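PDB 5MQ6: polycyclic ketone monooxygenase from Myceliophthora thermophila, which uses FAD and NADPH to insert a single oxygen atom beside a ketone carbonyl, turning ketones, polycyclic ones in particular, into esters or lactones. Local coordinates for residues Met140-Leu143 with Glu144-Gly147; Leu393-Ala396 with Glu397-Ala401; Ile556-Ala559 with Glu560-Asp564. All coordinates share one frame; numbering follows the deposited sequence.

Interaction 1 of 3, residues Met140-Leu143 with Glu144-Gly147; sequences MPLL and EETG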
loop_
_atom_site.group_PDB
_atom_site.type_symbol
_atom_site.label_atom_id
_atom_site.label_comp_id
_atom_site.label_asym_id
_atom_site.label_seq_id
_atom_site.Cartn_x
_atom_site.Cartn_y
_atom_site.Cartn_z
ATOM N N MET A 140 4.876 13.478 0.051
ATOM C CA MET A 140 4.354 14.067 -1.189
ATOM C C MET A 140 5.468 14.106 -2.258
ATOM O O MET A 140 6.548 14.583 -2.018
ATOM C CB MET A 140 3.747 15.413 -0.933
ATOM C CG MET A 140 2.679 15.341 0.186
ATOM S SD MET A 140 1.885 16.928 0.529
ATOM C CE MET A 140 0.916 17.210 -0.960
ATOM N N PRO A 141 5.249 13.526 -3.399
ATOM C CA PRO A 141 6.266 13.554 -4.428
ATOM C C PRO A 141 6.535 14.878 -5.062
ATOM O O PRO A 141 5.643 15.711 -5.188
ATOM C CB PRO A 141 5.718 12.682 -5.546
ATOM C CG PRO A 141 4.387 12.220 -5.129
ATOM C CD PRO A 141 4.105 12.663 -3.719
ATOM N N LEU A 142 7.764 15.045 -5.521
ATOM C CA LEU A 142 8.116 16.151 -6.420
ATOM C C LEU A 142 7.864 17.507 -5.799
ATOM O O LEU A 142 7.501 18.466 -6.492
ATOM C CB LEU A 142 7.401 16.015 -7.767
ATOM C CG LEU A 142 7.701 14.722 -8.578
ATOM C CD1 LEU A 142 6.583 14.488 -9.625
ATOM C CD2 LEU A 142 9.079 14.800 -9.197
ATOM N N LEU A 143 8.124 17.606 -4.500
ATOM C CA LEU A 143 7.951 18.876 -3.796
ATOM C C LEU A 143 8.889 19.938 -4.347
ATOM O O LEU A 143 8.469 21.036 -4.699
ATOM C CB LEU A 143 8.114 18.695 -2.253
ATOM C CG LEU A 143 6.871 18.043 -1.638
ATOM C CD1 LEU A 143 6.933 17.983 -0.115
ATOM C CD2 LEU A 143 5.528 18.626 -2.051
ATOM N N GLU A 144 10.149 19.591 -4.480
ATOM C CA GLU A 144 11.087 20.574 -4.954
ATOM C C GLU A 144 10.735 20.993 -6.388
ATOM O O GLU A 144 10.879 22.150 -6.708
ATOM C CB GLU A 144 12.481 20.067 -4.918
ATOM C CG GLU A 144 13.491 21.153 -5.355
ATOM C CD GLU A 144 14.933 20.718 -5.176
ATOM O OE1 GLU A 144 15.226 19.573 -4.720
ATOM O OE2 GLU A 144 15.797 21.525 -5.538
ATOM N N GLU A 145 10.256 20.060 -7.220
ATOM C CA GLU A 145 10.018 20.327 -8.639
ATOM C C GLU A 145 8.724 21.062 -8.903
ATOM O O GLU A 145 8.594 21.773 -9.904
ATOM C CB GLU A 145 10.024 19.048 -9.452
ATOM C CG GLU A 145 11.345 18.339 -9.413
ATOM C CD GLU A 145 11.581 17.395 -8.208
ATOM O OE1 GLU A 145 10.998 17.407 -7.067
ATOM O OE2 GLU A 145 12.500 16.634 -8.413
ATOM N N THR A 146 7.762 20.935 -8.016
ATOM C CA THR A 146 6.551 21.661 -8.157
ATOM C C THR A 146 6.605 23.016 -7.422
ATOM O O THR A 146 5.742 23.870 -7.629
ATOM C CB THR A 146 5.409 20.881 -7.589
ATOM O OG1 THR A 146 5.747 20.453 -6.271
ATOM C CG2 THR A 146 5.091 19.644 -8.455
ATOM N N GLY A 147 7.580 23.203 -6.531
ATOM C CA GLY A 147 7.532 24.330 -5.594
ATOM C C GLY A 147 6.433 24.353 -4.508
ATOM O O GLY A 147 6.286 25.305 -3.820
#

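Interaction 2 of 3, residues Leu393-Ala396 with Glu397-Ala401; sequences LPHA and EQVRA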
loop_
_atom_site.group_PDB
_atom_site.type_symbol
_atom_site.label_atom_id
_atom_site.label_comp_id
_atom_site.label_asym_id
_atom_site.label_seq_id
_atom_site.Cartn_x
_atom_site.Cartn_y
_atom_site.Cartn_z
ATOM N N LEU A 393 11.275 -4.163 22.647
ATOM C CA LEU A 393 10.666 -4.160 23.946
ATOM C C LEU A 393 10.387 -2.740 24.495
ATOM O O LEU A 393 9.267 -2.468 24.933
ATOM C CB LEU A 393 11.518 -4.980 24.913
ATOM C CG LEU A 393 11.160 -4.810 26.378
ATOM C CD1 LEU A 393 9.818 -5.392 26.606
ATOM C CD2 LEU A 393 12.192 -5.557 27.183
ATOM N N PRO A 394 11.367 -1.841 24.435
ATOM C CA PRO A 394 11.086 -0.551 25.033
ATOM C C PRO A 394 9.959 0.226 24.308
ATOM O O PRO A 394 9.060 0.794 24.979
ATOM C CB PRO A 394 12.405 0.193 24.905
ATOM C CG PRO A 394 13.441 -0.878 24.828
ATOM C CD PRO A 394 12.809 -2.006 24.126
ATOM N N HIS A 395 9.977 0.284 22.981
ATOM C CA HIS A 395 8.908 1.021 22.346
ATOM C C HIS A 395 7.552 0.345 22.592
ATOM O O HIS A 395 6.533 0.999 22.885
ATOM C CB HIS A 395 9.108 1.136 20.855
ATOM C CG HIS A 395 7.941 1.767 20.143
ATOM N ND1 HIS A 395 7.588 3.085 20.297
ATOM C CD2 HIS A 395 7.038 1.250 19.283
ATOM C CE1 HIS A 395 6.544 3.362 19.542
ATOM N NE2 HIS A 395 6.197 2.271 18.913
ATOM N N ALA A 396 7.520 -0.973 22.477
ATOM C CA ALA A 396 6.281 -1.703 22.630
ATOM C C ALA A 396 5.653 -1.481 24.011
ATOM O O ALA A 396 4.452 -1.321 24.112
ATOM C CB ALA A 396 6.548 -3.165 22.413
ATOM N N GLU A 397 6.480 -1.481 25.061
ATOM C CA GLU A 397 5.974 -1.237 26.411
ATOM C C GLU A 397 5.480 0.210 26.519
ATOM O O GLU A 397 4.482 0.429 27.167
ATOM C CB GLU A 397 7.016 -1.501 27.465
ATOM C CG GLU A 397 7.434 -2.941 27.545
ATOM C CD GLU A 397 6.619 -3.809 28.538
ATOM O OE1 GLU A 397 5.630 -4.469 28.034
ATOM O OE2 GLU A 397 7.000 -3.851 29.790
ATOM N N GLN A 398 6.165 1.178 25.905
ATOM C CA GLN A 398 5.626 2.550 25.887
ATOM C C GLN A 398 4.292 2.678 25.203
ATOM O O GLN A 398 3.478 3.451 25.628
ATOM C CB GLN A 398 6.576 3.554 25.289
ATOM C CG GLN A 398 7.839 3.618 26.197
ATOM C CD GLN A 398 8.635 4.863 25.982
ATOM O OE1 GLN A 398 8.590 5.461 24.910
ATOM N NE2 GLN A 398 9.320 5.312 27.030
ATOM N N VAL A 399 4.066 1.952 24.135
ATOM C CA VAL A 399 2.778 2.057 23.459
ATOM C C VAL A 399 1.642 1.601 24.376
ATOM O O VAL A 399 0.618 2.249 24.443
ATOM C CB VAL A 399 2.740 1.247 22.174
ATOM C CG1 VAL A 399 1.367 1.401 21.446
ATOM C CG2 VAL A 399 3.848 1.685 21.221
ATOM N N ARG A 400 1.828 0.478 25.061
ATOM C CA ARG A 400 0.810 -0.039 26.001
ATOM C C ARG A 400 0.571 0.872 27.187
ATOM O O ARG A 400 -0.567 1.038 27.666
ATOM C CB ARG A 400 1.219 -1.392 26.520
ATOM C CG ARG A 400 1.037 -2.619 25.582
ATOM C CD ARG A 400 1.871 -3.808 26.174
ATOM N NE ARG A 400 2.338 -4.415 25.041
ATOM C CZ ARG A 400 3.509 -4.842 24.652
ATOM N NH1 ARG A 400 4.637 -4.977 25.371
ATOM N NH2 ARG A 400 3.462 -5.216 23.404
ATOM N N ALA A 401 1.652 1.462 27.654
ATOM C CA ALA A 401 1.569 2.398 28.782
ATOM C C ALA A 401 0.835 3.673 28.402
ATOM O O ALA A 401 0.074 4.236 29.220
ATOM C CB ALA A 401 2.977 2.749 29.204
HETATM O O HOH W 1 9.116 4.454 22.205
#

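Interaction 3 of 3, residues Ile556-Ala559 with Glu560-Asp564; sequences IKTA and EDRVD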
loop_
_atom_site.group_PDB
_atom_site.type_symbol
_atom_site.label_atom_id
_atom_site.label_comp_id
_atom_site.label_asym_id
_atom_site.label_seq_id
_atom_site.Cartn_x
_atom_site.Cartn_y
_atom_site.Cartn_z
ATOM N N ILE A 556 15.267 2.005 -19.194
ATOM C CA ILE A 556 14.660 2.223 -20.498
ATOM C C ILE A 556 15.419 3.320 -21.312
ATOM O O ILE A 556 15.637 3.194 -22.550
ATOM C CB ILE A 556 13.153 2.624 -20.333
ATOM C CG1 ILE A 556 12.363 1.366 -19.867
ATOM C CG2 ILE A 556 12.592 3.206 -21.652
ATOM C CD1 ILE A 556 10.952 1.745 -19.370
ATOM N N LYS A 557 15.749 4.423 -20.640
ATOM C CA LYS A 557 16.563 5.488 -21.261
ATOM C C LYS A 557 17.872 4.968 -21.862
ATOM O O LYS A 557 18.214 5.260 -23.056
ATOM C CB LYS A 557 16.781 6.626 -20.289
ATOM C CG LYS A 557 17.452 7.823 -20.926
ATOM C CD LYS A 557 17.785 8.787 -19.800
ATOM C CE LYS A 557 18.129 10.142 -20.326
ATOM N NZ LYS A 557 19.256 9.970 -21.252
ATOM N N THR A 558 18.551 4.151 -21.082
ATOM C CA THR A 558 19.767 3.522 -21.512
ATOM C C THR A 558 19.564 2.673 -22.741
ATOM O O THR A 558 20.294 2.779 -23.684
ATOM C CB THR A 558 20.398 2.672 -20.409
ATOM O OG1 THR A 558 20.623 3.512 -19.290
ATOM C CG2 THR A 558 21.744 2.087 -20.796
ATOM N N ALA A 559 18.598 1.800 -22.691
ATOM C CA ALA A 559 18.315 0.874 -23.775
ATOM C C ALA A 559 17.933 1.656 -25.012
ATOM O O ALA A 559 18.499 1.390 -26.098
ATOM C CB ALA A 559 17.197 -0.131 -23.364
ATOM N N GLU A 560 17.045 2.664 -24.864
ATOM C CA GLU A 560 16.600 3.478 -26.019
ATOM C C GLU A 560 17.835 4.179 -26.627
ATOM O O GLU A 560 17.969 4.242 -27.825
ATOM C CB GLU A 560 15.546 4.554 -25.606
ATOM C CG GLU A 560 14.180 3.939 -25.237
ATOM C CD GLU A 560 13.447 3.405 -26.501
ATOM O OE1 GLU A 560 13.260 4.156 -27.499
ATOM O OE2 GLU A 560 13.089 2.220 -26.542
ATOM N N ASP A 561 18.705 4.719 -25.775
ATOM C CA ASP A 561 19.862 5.424 -26.266
ATOM C C ASP A 561 20.815 4.438 -26.987
ATOM O O ASP A 561 21.346 4.738 -28.037
ATOM C CB ASP A 561 20.629 6.089 -25.185
ATOM C CG ASP A 561 19.987 7.379 -24.658
ATOM O OD1 ASP A 561 19.123 8.026 -25.305
ATOM O OD2 ASP A 561 20.410 7.785 -23.552
ATOM N N ARG A 562 21.016 3.274 -26.440
ATOM C CA ARG A 562 21.878 2.302 -27.076
ATOM C C ARG A 562 21.430 1.832 -28.448
ATOM O O ARG A 562 22.289 1.656 -29.319
ATOM C CB ARG A 562 22.143 1.133 -26.164
ATOM C CG ARG A 562 23.151 1.465 -25.072
ATOM C CD ARG A 562 23.365 0.327 -24.137
ATOM N NE ARG A 562 23.742 -0.923 -24.819
ATOM C CZ ARG A 562 23.998 -2.047 -24.184
ATOM N NH1 ARG A 562 23.902 -2.144 -22.873
ATOM N NH2 ARG A 562 24.325 -3.097 -24.857
ATOM N N VAL A 563 20.113 1.656 -28.677
ATOM C CA VAL A 563 19.620 1.303 -30.041
ATOM C C VAL A 563 19.214 2.482 -30.920
ATOM O O VAL A 563 18.626 2.313 -32.025
ATOM C CB VAL A 563 18.441 0.353 -29.887
ATOM C CG1 VAL A 563 18.844 -0.855 -29.055
ATOM C CG2 VAL A 563 17.189 1.058 -29.312
ATOM N N ASP A 564 19.483 3.689 -30.455
ATOM C CA ASP A 564 18.994 4.910 -31.083
ATOM C C ASP A 564 17.463 4.916 -31.379
ATOM O O ASP A 564 16.989 5.207 -32.497
ATOM C CB ASP A 564 19.767 5.220 -32.376
ATOM C CG ASP A 564 19.487 6.577 -32.889
ATOM O OD1 ASP A 564 19.089 7.512 -32.140
ATOM O OD2 ASP A 564 19.638 6.727 -34.090
#

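Interaction 1 of 3, residues Met140-Leu143 with Glu144-Gly147
T146 closes back on L142 at the start of the one-turn helix 143-146, and a single carbonyl oxygen takes both of its donors. The backbone N of T146 lies 2.9 Å from O of L142, and the hydroxyl OG1 of T146 comes closer still, 2.7 Å from O of L142. The two donors arrive from opposite faces of the carbonyl plane, each tilted out of it, and together they clamp the oxygen of the N-cap residue. What puts the hydroxyl there is its first torsion (chi1 51°), which sets OG1 between the backbone N and the carbonyl carbon, turned back toward the preceding turn. N of T146 also makes a weak bond to O of L143.

On another side of the turn, E145 crosses L142 at about a right angle. Its chain bends at chi2 (85°), which folds the carboxylate back over L142: CD of E145 rests 3.7 Å from the methyl CD2 of L142, while OE1 of E145 lies 3.2 Å from CA of L142. The contact of these side chains is one of packing, a carboxylate against a leucine methyl.

Beyond this first shell, Q329 holds the start of the turn, donating to O of M140 and accepting from N of L143. The extended chain of E144 carries OE1 to the backbone N of G327. At the far end G147, with positive phi, takes the chain out of the helix.

The turn is thus wedged among longer elements: L142 packs on L92 and V95 of helix 88-99, L143 on W328 of helix 328-340, and T146 on H163 and Q170 of helix 157-170.

Interaction 2 of 3, residues Leu393-Ala396 with Glu397-Ala401
With CG of H395 anti to its own N (chi1 174°) and CG2 of V399 anti to the carbonyl carbon, the imidazole and a valine methyl are brought together one helical turn apart. CG2 of V399 sits over one ring face as a CH-pi contact, 3.6 Å from the centroid and 25° off the normal. It is displaced toward the rim, so that NE2 of H395 is its nearest ring atom at 3.3 Å. At the ring edge, in plane, ND1 of H395 meets a water at 2.8 Å, and that water donates to OE1 of Q398 at 2.9 Å.

Another side of the turn carries a charged pair. Chi1 of E397 (-65°) sets its CG 3.5 Å from CD1 of L393, and the bend at chi2 then presents OE1 to NH1 of R400 in a salt bridge of 2.9 Å. OE1 of E397 uses its anti lone pair and lies in the plane of the guanidinium group, while O of A396 lies 3.7 Å above the centre of that plane.

Backbone bonds from N of E397, Q398 and V399 to the carbonyls four residues back support these groups; the one from R400 to A396 is weak.

The three guanidinium nitrogens of R400 are each bonded, NH1 to E397, NH2 to OH of Y26 and NE to O of A418, which should fix its rotation and tie helix 378-406 to helix 22-31 and the A418 loop.

Interaction 3 of 3, residues Ile556-Ala559 with Glu560-Asp564
A Schellman motif ends helix 541-562, with D564, at positive phi, as its C-prime residue: N of D564 bonds to O of D561, and the next amide, that of G565, returns to O of E560. The last full turn leads into it through successive i to i-4 backbone bonds, from E560 N to I556 O through to V563 N to A559 O, the last 3.1 Å long.

Three side-chain pairs accompany this turn. I556 and E560 lie side by side, CG2 of I556 touching CG of E560 at 4.0 Å. T558 and R562 also run the same way, with CG2 of T558 4.1 Å from CD of R562. K557 and D561 instead slant across each other: the lysine chain stays extended until chi4 (-57°), where it turns NZ toward OD2 of D561, forming a long, weak salt bridge of 3.4 Å.

The polar ends of E560, R562 and T558 have partners outside these pairs. OE2 of E560 bonds with OH of Y218 and accepts from N of A567, and OE1 accepts from N of D566; NH1 of R562 donates to O of G644, and OG1 of T558 pairs with O of Q554.

This division of labour implies that the buried E560, its carboxylate held by three partners, ties the helix end to the start of strand 567-571 and to Y218, and the two backbone amides would be expected to stabilise its negative charge. The K557-D561 bridge, long and weak and involving the exposed D561, is a looser link than the bonds of E560.

How the interactions relate
All three are local contacts along or at the end of a helix, yet they lie far apart in a single chain and do not touch. Interaction 1 lies near the flavin: the side chain of L142 is about 12 Å from the bound FAD, and that of L143 about 7 Å from the side chain of Y139, which binds it. Interaction 2 stands on the NADPH side, the side chain of R400 about 11 Å from that of T301, which binds NADPH. Interaction 3 is away from both cofactor sites. Centres of interactions 1 and 3 are 27 Å apart, those of 1 and 2 36 Å, and those of 2 and 3, on opposite sides of the chain's centre, 52 Å.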